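Local coordinates for protein ribonucleotide monophosphatase NagD (Escherichia coli, PDB 2C4N) that removes phosphate from ribonucleoside 5'-phosphates with the help of magnesium, as a member of the HAD superfamily, and probably accepts a broad range of other phosphorylated substrates, at residues Thr48-Asp51 / Leu52-Arg55; Val67-Ser71 / Ala72-Ala76; Gln190-Ser193 / Glu194-Val197. One frame throughout, in Å; residues are numbered along the deposited sequence.

In the fold
Contacts 1 and 2 follow each other along the chain at the edge of the parallel HAD-type sheet that strand 68-70 forms. Contact 1 opens helix 49-58, and contact 2 is the junction of strand 68-70 with helix 71-80. Their centres are 12 Å apart and they touch, with Leu52 CB and Ala53 N packed on the Phe68 ring. Both approach Thr42, a probable substrate-binding residue, through Leu52 and Thr70. The side chain of Arg55 ends about 9 Å from the magnesium ion. Contact 3 stands apart, at the start of strand 196-200 in the same sheet. Its nearest atoms are about 10 Å from contact 2 and about 17 Å from contact 1, and it lies away from the annotated sites.

Contact 1: Thr48-Asp51 / Leu52-Arg55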
ATOM      1  N   THR A  48      -3.213  15.661  29.832  1.00 20.93           N
ATOM      2  CA  THR A  48      -2.020  16.182  30.494  1.00 19.95           C
ATOM      3  C   THR A  48      -1.711  15.188  31.605  1.00 18.48           C
ATOM      4  O   THR A  48      -2.532  14.320  31.908  1.00 15.59           O
ATOM      5  CB  THR A  48      -2.286  17.546  31.165  1.00 21.84           C
ATOM      6  OG1 THR A  48      -3.294  17.379  32.173  1.00 20.57           O
ATOM      7  CG2 THR A  48      -2.762  18.573  30.148  1.00 20.71           C
ATOM      8  N   GLY A  49      -0.542  15.320  32.217  1.00 19.72           N
ATOM      9  CA  GLY A  49      -0.193  14.423  33.299  1.00 19.54           C
ATOM     10  C   GLY A  49      -1.221  14.518  34.418  1.00 20.81           C
ATOM     11  O   GLY A  49      -1.614  13.505  34.998  1.00 19.01           O
ATOM     12  N   GLN A  50      -1.702  15.721  34.690  1.00 20.19           N
ATOM     13  CA  GLN A  50      -2.671  15.906  35.755  1.00 21.39           C
ATOM     14  C   GLN A  50      -3.989  15.279  35.402  1.00 21.08           C
ATOM     15  O   GLN A  50      -4.627  14.708  36.241  1.00 21.40           O
ATOM     16  CB  GLN A  50      -2.824  17.379  36.130  1.00 21.67           C
ATOM     17  CG  GLN A  50      -3.597  17.658  37.412  1.00 26.35           C
ATOM     18  CD  GLN A  50      -2.920  17.089  38.667  1.00 27.78           C
ATOM     19  OE1 GLN A  50      -1.952  17.647  39.165  1.00 28.54           O
ATOM     20  NE2 GLN A  50      -3.441  15.985  39.162  1.00 27.72           N
ATOM     21  N   ASP A  51      -4.382  15.382  34.147  1.00 17.21           N
ATOM     22  CA  ASP A  51      -5.637  14.774  33.700  1.00 17.42           C
ATOM     23  C   ASP A  51      -5.566  13.275  33.945  1.00 16.32           C
ATOM     24  O   ASP A  51      -6.513  12.661  34.431  1.00 15.83           O
ATOM     25  CB  ASP A  51      -5.876  14.985  32.198  1.00 23.67           C
ATOM     26  CG  ASP A  51      -6.194  16.421  31.836  1.00 28.91           C
ATOM     27  OD1 ASP A  51      -6.778  17.146  32.670  1.00 29.72           O
ATOM     28  OD2 ASP A  51      -5.877  16.818  30.690  1.00 28.56           O
ATOM     29  N   LEU A  52      -4.430  12.684  33.583  1.00 17.22           N
ATOM     30  CA  LEU A  52      -4.234  11.253  33.747  1.00 17.74           C
ATOM     31  C   LEU A  52      -4.223  10.854  35.212  1.00 17.02           C
ATOM     32  O   LEU A  52      -4.798   9.834  35.579  1.00 17.02           O
ATOM     33  CB  LEU A  52      -2.936  10.821  33.064  1.00 18.53           C
ATOM     34  CG  LEU A  52      -3.050  10.785  31.534  1.00 18.84           C
ATOM     35  CD1 LEU A  52      -1.668  10.698  30.908  1.00 19.52           C
ATOM     36  CD2 LEU A  52      -3.914   9.600  31.124  1.00 19.36           C
ATOM     37  N   ALA A  53      -3.578  11.659  36.052  1.00 18.71           N
ATOM     38  CA  ALA A  53      -3.535  11.361  37.480  1.00 19.48           C
ATOM     39  C   ALA A  53      -4.952  11.424  38.057  1.00 18.17           C
ATOM     40  O   ALA A  53      -5.324  10.604  38.897  1.00 17.94           O
ATOM     41  CB  ALA A  53      -2.619  12.350  38.203  1.00 17.06           C
ATOM     42  N   ASN A  54      -5.713  12.400  37.632  1.00 16.93           N
ATOM     43  CA  ASN A  54      -7.076  12.493  38.061  1.00 17.95           C
ATOM     44  C   ASN A  54      -7.952  11.319  37.608  1.00 19.40           C
ATOM     45  O   ASN A  54      -8.737  10.815  38.342  1.00 16.89           O
ATOM     46  CB  ASN A  54      -7.694  13.802  37.660  1.00 19.09           C
ATOM     47  CG  ASN A  54      -7.080  14.966  38.364  1.00 21.54           C
ATOM     48  OD1 ASN A  54      -6.361  14.781  39.289  1.00 22.52           O
ATOM     49  ND2 ASN A  54      -7.379  16.149  37.913  1.00 19.26           N
ATOM     50  N   ARG A  55      -7.753  10.920  36.364  1.00 19.98           N
ATOM     51  CA  ARG A  55      -8.472   9.776  35.805  1.00 20.32           C
ATOM     52  C   ARG A  55      -8.154   8.523  36.621  1.00 18.83           C
ATOM     53  O   ARG A  55      -9.046   7.743  36.955  1.00 19.09           O
ATOM     54  CB  ARG A  55      -8.062   9.576  34.344  1.00 22.78           C
ATOM     55  CG  ARG A  55      -8.589   8.306  33.695  1.00 24.75           C
ATOM     56  CD  ARG A  55      -8.001   8.153  32.298  1.00 25.37           C
ATOM     57  NE  ARG A  55      -8.238   6.831  31.720  1.00 24.62           N
ATOM     58  CZ  ARG A  55      -7.573   6.356  30.672  1.00 24.97           C
ATOM     59  NH1 ARG A  55      -6.639   7.099  30.093  1.00 24.73           N
ATOM     60  NH2 ARG A  55      -7.828   5.140  30.210  1.00 22.84           N
TER
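The side-chain amides of Gln50 and Asn54 meet one turn apart on helix 49-58, their planes 31° from each other. Gln50 NE2 lies above the plane of the Asn54 side-chain amide, rather than in it, and gives a bent hydrogen bond to Asn54 OD1 at 3.2 Å. Asn54 OD1 in turn sits somewhat out of the Gln50 amide plane. Gln50 reaches this place because CG leaves anti to the backbone N (chi1 -168°) and the chain then bends at chi2. Its NE2 also rests on Ala53 CB, 3.8 Å away. The third flat group is the Asp51 carboxylate. Thr48 N meets Asp51 OD2 from the anti side at 3.0 Å, well out of the carboxylate plane. In return Asp51 N donates to Thr48 OG1 at 3.0 Å. This is a capping box, with Thr48 as the N-cap. Behind it run the main-chain bonds of the first turns, such as Leu52 N to Thr48 O at 3.0 Å. Leu52 and Ala53 pack inward on Phe68 of strand 68-70. Arg55 CB lies 3.5 Å from Asp51 O, and the extended side chain leads away. Arg55 NH2 bonds to Asp17 O and forms a salt bridge with Asp11, which it probably orients for proton transfer. The carboxylate would also suit the helix dipole, and the two reciprocal bonds are consistent with a firmly defined start for the helix carrying Arg55.

Contact 2: Val67-Ser71 / Ala72-Ala76; sequences VFYTS and AMATA
Phe68 meets Met73 through its main chain: Phe68 O lies 3.5 Å from Met73 SD. The Phe68 ring turns away and packs edge-to-face with Phe56. At Tyr69 the ring runs beside the first turn of helix 71-80. Tyr69 CE1 touches Met73 CB at 3.8 Å, and CE2 reaches Ala74 CB. Met73 SD is 5.3 Å from the centroid of the Tyr69 ring, an oblique Met-aromatic contact in which the two side chains run past one another head to tail. The phenol OH bonds to Asp77, one turn further along the helix. Thr70 is the N-cap. Its OG1 sits between the backbone N and the carbonyl carbon (chi1 72°), where it accepts from Met73 N at 3.2 Å and more weakly from Ala72 N. Met73, extended beyond CG, brings SD back to Thr70 N for a weak hydrogen bond of 3.6 Å, so the return half of this capping box is weak, with a thioether as acceptor. Ala74 N donates to Thr70 O. Ser71 O accepts twice from Thr75. Thr75 OG1 donates to Ser71 O at 2.6 Å, nearly in line with the C=O bond, and Thr75 N donates to it too. The Thr75 hydroxyl thus finds its acceptor inside the helix, in a buried place. Ser71 OG bonds to the backbone O of Asn43, so Ser71 is placed as a second-shell residue behind Asn43, which probably binds substrate.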
ATOM      1  N   VAL A  67       4.770  10.606  36.699  1.00 19.85           N
ATOM      2  CA  VAL A  67       5.045   9.319  36.081  1.00 18.82           C
ATOM      3  C   VAL A  67       4.474   9.176  34.679  1.00 16.78           C
ATOM      4  O   VAL A  67       4.954   8.348  33.908  1.00 17.25           O
ATOM      5  CB  VAL A  67       4.543   8.126  36.943  1.00 23.43           C
ATOM      6  CG1 VAL A  67       5.222   8.148  38.294  1.00 26.54           C
ATOM      7  CG2 VAL A  67       3.024   8.166  37.090  1.00 23.01           C
ATOM      8  N   PHE A  68       3.479   9.988  34.329  1.00 15.90           N
ATOM      9  CA  PHE A  68       2.876   9.883  33.001  1.00 16.87           C
ATOM     10  C   PHE A  68       3.715  10.436  31.858  1.00 17.02           C
ATOM     11  O   PHE A  68       4.395  11.451  31.994  1.00 15.88           O
ATOM     12  CB  PHE A  68       1.497  10.554  32.978  1.00 17.67           C
ATOM     13  CG  PHE A  68       0.498   9.892  33.869  1.00 17.70           C
ATOM     14  CD1 PHE A  68       0.251  10.380  35.152  1.00 16.71           C
ATOM     15  CD2 PHE A  68      -0.151   8.730  33.454  1.00 16.99           C
ATOM     16  CE1 PHE A  68      -0.624   9.713  36.010  1.00 16.17           C
ATOM     17  CE2 PHE A  68      -1.023   8.061  34.304  1.00 18.21           C
ATOM     18  CZ  PHE A  68      -1.260   8.553  35.585  1.00 16.06           C
ATOM     19  N   TYR A  69       3.664   9.745  30.724  1.00 17.44           N
ATOM     20  CA  TYR A  69       4.388  10.175  29.535  1.00 17.09           C
ATOM     21  C   TYR A  69       3.494   9.853  28.345  1.00 16.81           C
ATOM     22  O   TYR A  69       3.202   8.690  28.075  1.00 17.85           O
ATOM     23  CB  TYR A  69       5.725   9.434  29.414  1.00 16.08           C
ATOM     24  CG  TYR A  69       6.725  10.129  28.521  1.00 16.95           C
ATOM     25  CD1 TYR A  69       7.075  11.461  28.745  1.00 18.07           C
ATOM     26  CD2 TYR A  69       7.327   9.459  27.455  1.00 17.16           C
ATOM     27  CE1 TYR A  69       8.003  12.115  27.929  1.00 17.23           C
ATOM     28  CE2 TYR A  69       8.255  10.101  26.632  1.00 18.11           C
ATOM     29  CZ  TYR A  69       8.588  11.428  26.873  1.00 18.89           C
ATOM     30  OH  TYR A  69       9.504  12.068  26.064  1.00 18.66           O
ATOM     31  N   THR A  70       3.040  10.890  27.650  1.00 16.00           N
ATOM     32  CA  THR A  70       2.164  10.714  26.500  1.00 15.29           C
ATOM     33  C   THR A  70       2.910  11.022  25.210  1.00 15.30           C
ATOM     34  O   THR A  70       4.018  11.557  25.234  1.00 14.42           O
ATOM     35  CB  THR A  70       0.969  11.673  26.566  1.00 17.45           C
ATOM     36  OG1 THR A  70       1.426  13.004  26.298  1.00 15.47           O
ATOM     37  CG2 THR A  70       0.331  11.639  27.953  1.00 17.66           C
ATOM     38  N   SER A  71       2.287  10.696  24.081  1.00 18.30           N
ATOM     39  CA  SER A  71       2.899  10.963  22.788  1.00 18.07           C
ATOM     40  C   SER A  71       3.027  12.466  22.555  1.00 17.44           C
ATOM     41  O   SER A  71       3.808  12.893  21.711  1.00 17.94           O
ATOM     42  CB  SER A  71       2.079  10.332  21.657  1.00 15.86           C
ATOM     43  OG  SER A  71       0.755  10.825  21.641  1.00 17.52           O
ATOM     44  N   ALA A  72       2.258  13.264  23.297  1.00 16.00           N
ATOM     45  CA  ALA A  72       2.323  14.720  23.150  1.00 17.73           C
ATOM     46  C   ALA A  72       3.585  15.226  23.834  1.00 16.78           C
ATOM     47  O   ALA A  72       4.300  16.073  23.306  1.00 16.91           O
ATOM     48  CB  ALA A  72       1.077  15.384  23.760  1.00 17.77           C
ATOM     49  N   MET A  73       3.852  14.694  25.019  1.00 16.10           N
ATOM     50  CA  MET A  73       5.048  15.056  25.770  1.00 16.42           C
ATOM     51  C   MET A  73       6.279  14.599  24.998  1.00 15.44           C
ATOM     52  O   MET A  73       7.263  15.324  24.894  1.00 16.40           O
ATOM     53  CB  MET A  73       5.018  14.385  27.146  1.00 17.00           C
ATOM     54  CG  MET A  73       3.833  14.807  28.005  1.00 20.32           C
ATOM     55  SD  MET A  73       3.778  13.881  29.537  1.00 20.30           S
ATOM     56  CE  MET A  73       2.264  14.496  30.282  1.00 24.17           C
ATOM     57  N   ALA A  74       6.209  13.386  24.461  1.00 15.08           N
ATOM     58  CA  ALA A  74       7.308  12.816  23.690  1.00 13.96           C
ATOM     59  C   ALA A  74       7.576  13.637  22.439  1.00 14.26           C
ATOM     60  O   ALA A  74       8.728  13.839  22.056  1.00 13.23           O
ATOM     61  CB  ALA A  74       6.993  11.365  23.316  1.00 15.74           C
ATOM     62  N   THR A  75       6.512  14.121  21.807  1.00 13.75           N
ATOM     63  CA  THR A  75       6.655  14.939  20.604  1.00 15.29           C
ATOM     64  C   THR A  75       7.333  16.262  20.957  1.00 15.30           C
ATOM     65  O   THR A  75       8.202  16.738  20.231  1.00 14.12           O
ATOM     66  CB  THR A  75       5.286  15.221  19.956  1.00 17.38           C
ATOM     67  OG1 THR A  75       4.719  13.991  19.486  1.00 17.95           O
ATOM     68  CG2 THR A  75       5.435  16.195  18.793  1.00 16.15           C
ATOM     69  N   ALA A  76       6.942  16.849  22.083  1.00 18.22           N
ATOM     70  CA  ALA A  76       7.547  18.104  22.519  1.00 19.27           C
ATOM     71  C   ALA A  76       9.027  17.867  22.811  1.00 19.71           C
ATOM     72  O   ALA A  76       9.873  18.677  22.444  1.00 20.29           O
ATOM     73  CB  ALA A  76       6.837  18.635  23.775  1.00 16.78           C
TER

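Contact 3: Gln190-Ser193 / Glu194-Val197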
ATOM      1  N   GLN A 190      16.349   8.263  33.075  1.00 28.94           N
ATOM      2  CA  GLN A 190      17.807   8.215  33.111  1.00 31.10           C
ATOM      3  C   GLN A 190      18.180   6.743  33.262  1.00 30.84           C
ATOM      4  O   GLN A 190      19.066   6.381  34.039  1.00 30.21           O
ATOM      5  CB  GLN A 190      18.341   9.015  34.302  1.00 48.02           C
ATOM      6  CG  GLN A 190      17.934  10.480  34.298  1.00 52.97           C
ATOM      7  CD  GLN A 190      18.327  11.193  35.580  1.00 56.90           C
ATOM      8  OE1 GLN A 190      19.501  11.226  35.954  1.00 58.23           O
ATOM      9  NE2 GLN A 190      17.342  11.766  36.263  1.00 58.73           N
ATOM     10  N   ALA A 191      17.491   5.898  32.502  1.00 27.82           N
ATOM     11  CA  ALA A 191      17.708   4.461  32.565  1.00 26.65           C
ATOM     12  C   ALA A 191      18.276   3.879  31.284  1.00 25.60           C
ATOM     13  O   ALA A 191      18.178   4.484  30.211  1.00 24.58           O
ATOM     14  CB  ALA A 191      16.399   3.768  32.896  1.00 25.74           C
ATOM     15  N   HIS A 192      18.872   2.698  31.411  1.00 22.67           N
ATOM     16  CA  HIS A 192      19.438   1.985  30.274  1.00 23.29           C
ATOM     17  C   HIS A 192      18.453   0.905  29.847  1.00 22.23           C
ATOM     18  O   HIS A 192      17.733   0.345  30.675  1.00 21.27           O
ATOM     19  CB  HIS A 192      20.773   1.336  30.647  1.00 35.52           C
ATOM     20  CG  HIS A 192      21.894   2.314  30.810  1.00 39.12           C
ATOM     21  ND1 HIS A 192      22.595   2.453  31.988  1.00 40.04           N
ATOM     22  CD2 HIS A 192      22.436   3.199  29.942  1.00 39.30           C
ATOM     23  CE1 HIS A 192      23.520   3.382  31.840  1.00 40.19           C
ATOM     24  NE2 HIS A 192      23.446   3.852  30.607  1.00 42.10           N
ATOM     25  N   SER A 193      18.432   0.606  28.554  1.00 22.78           N
ATOM     26  CA  SER A 193      17.521  -0.399  28.030  1.00 23.44           C
ATOM     27  C   SER A 193      17.737  -1.775  28.654  1.00 23.73           C
ATOM     28  O   SER A 193      16.771  -2.500  28.898  1.00 23.00           O
ATOM     29  CB  SER A 193      17.666  -0.490  26.508  1.00 24.32           C
ATOM     30  OG  SER A 193      18.981  -0.873  26.149  1.00 24.96           O
ATOM     31  N   GLU A 194      18.993  -2.125  28.928  1.00 26.88           N
ATOM     32  CA  GLU A 194      19.318  -3.437  29.495  1.00 29.20           C
ATOM     33  C   GLU A 194      18.742  -3.709  30.884  1.00 29.07           C
ATOM     34  O   GLU A 194      18.695  -4.858  31.317  1.00 29.19           O
ATOM     35  CB  GLU A 194      20.838  -3.650  29.548  1.00 39.44           C
ATOM     36  CG  GLU A 194      21.624  -3.034  28.402  1.00 42.26           C
ATOM     37  CD  GLU A 194      21.893  -1.563  28.622  1.00 42.80           C
ATOM     38  OE1 GLU A 194      22.527  -1.227  29.643  1.00 46.79           O
ATOM     39  OE2 GLU A 194      21.475  -0.741  27.785  1.00 43.67           O
ATOM     40  N   GLU A 195      18.327  -2.661  31.593  1.00 26.64           N
ATOM     41  CA  GLU A 195      17.750  -2.839  32.927  1.00 26.06           C
ATOM     42  C   GLU A 195      16.317  -2.328  32.986  1.00 24.08           C
ATOM     43  O   GLU A 195      15.827  -1.959  34.051  1.00 22.80           O
ATOM     44  CB  GLU A 195      18.579  -2.117  33.996  1.00 44.13           C
ATOM     45  CG  GLU A 195      19.878  -2.807  34.370  1.00 50.42           C
ATOM     46  CD  GLU A 195      21.087  -2.137  33.765  1.00 54.33           C
ATOM     47  OE1 GLU A 195      21.335  -0.959  34.093  1.00 56.72           O
ATOM     48  OE2 GLU A 195      21.789  -2.785  32.962  1.00 59.20           O
ATOM     49  N   THR A 196      15.646  -2.310  31.842  1.00 20.69           N
ATOM     50  CA  THR A 196      14.276  -1.824  31.799  1.00 19.23           C
ATOM     51  C   THR A 196      13.346  -2.813  31.126  1.00 19.01           C
ATOM     52  O   THR A 196      13.712  -3.473  30.154  1.00 17.77           O
ATOM     53  CB  THR A 196      14.192  -0.477  31.058  1.00 20.44           C
ATOM     54  OG1 THR A 196      15.081   0.459  31.681  1.00 19.31           O
ATOM     55  CG2 THR A 196      12.768   0.079  31.105  1.00 19.65           C
ATOM     56  N   VAL A 197      12.143  -2.925  31.671  1.00 19.48           N
ATOM     57  CA  VAL A 197      11.138  -3.811  31.117  1.00 17.60           C
ATOM     58  C   VAL A 197       9.954  -2.940  30.737  1.00 16.88           C
ATOM     59  O   VAL A 197       9.717  -1.899  31.350  1.00 17.99           O
ATOM     60  CB  VAL A 197      10.663  -4.859  32.165  1.00 22.52           C
ATOM     61  CG1 VAL A 197      10.033  -4.153  33.363  1.00 20.65           C
ATOM     62  CG2 VAL A 197       9.659  -5.819  31.536  1.00 21.17           C
TER
HETATM   63  O   HOH W   1      19.315   1.693  34.212  1.00 21.87           O
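Thr196 and His192 form the tight side of this turn, which leads into strand 196-200 from the Schellman motif that ends helix 180-189, with Gln190 (positive phi) as C-prime residue. Thr196 OG1 donates to His192 O at 2.8 Å, and Glu195 N to the same oxygen from the opposite face of its plane. Thr196 N bonds to Ser193 O. The Thr196 hydroxyl, anti to its carbonyl carbon (chi1 -56°), also touches Ala191 CB. Leu186 and Leu215 close in here. The other side is looser and polar. Glu194, bent at chi2, folds back. Ser193 OG donates to Glu194 OE2 at 3.0 Å, on the anti side and tilted from the carboxylate plane, and Glu194 OE1 lies 3.3 Å from His192 CB. A water bridges His192 N and, weakly, Glu195 OE1; Glu195 OE2 holds Met1 N. Glu194 OE1 makes a weak bond to His192 of a second subunit, and the two His192 rings stack. With an alanine at Glu194, Ser193 OG would probably lose this acceptor and His192 of the second subunit its weak partner. Main-chain acceptors thus hold the turn inside, while its outer carboxylate meets a second copy of the protein through weak bonds.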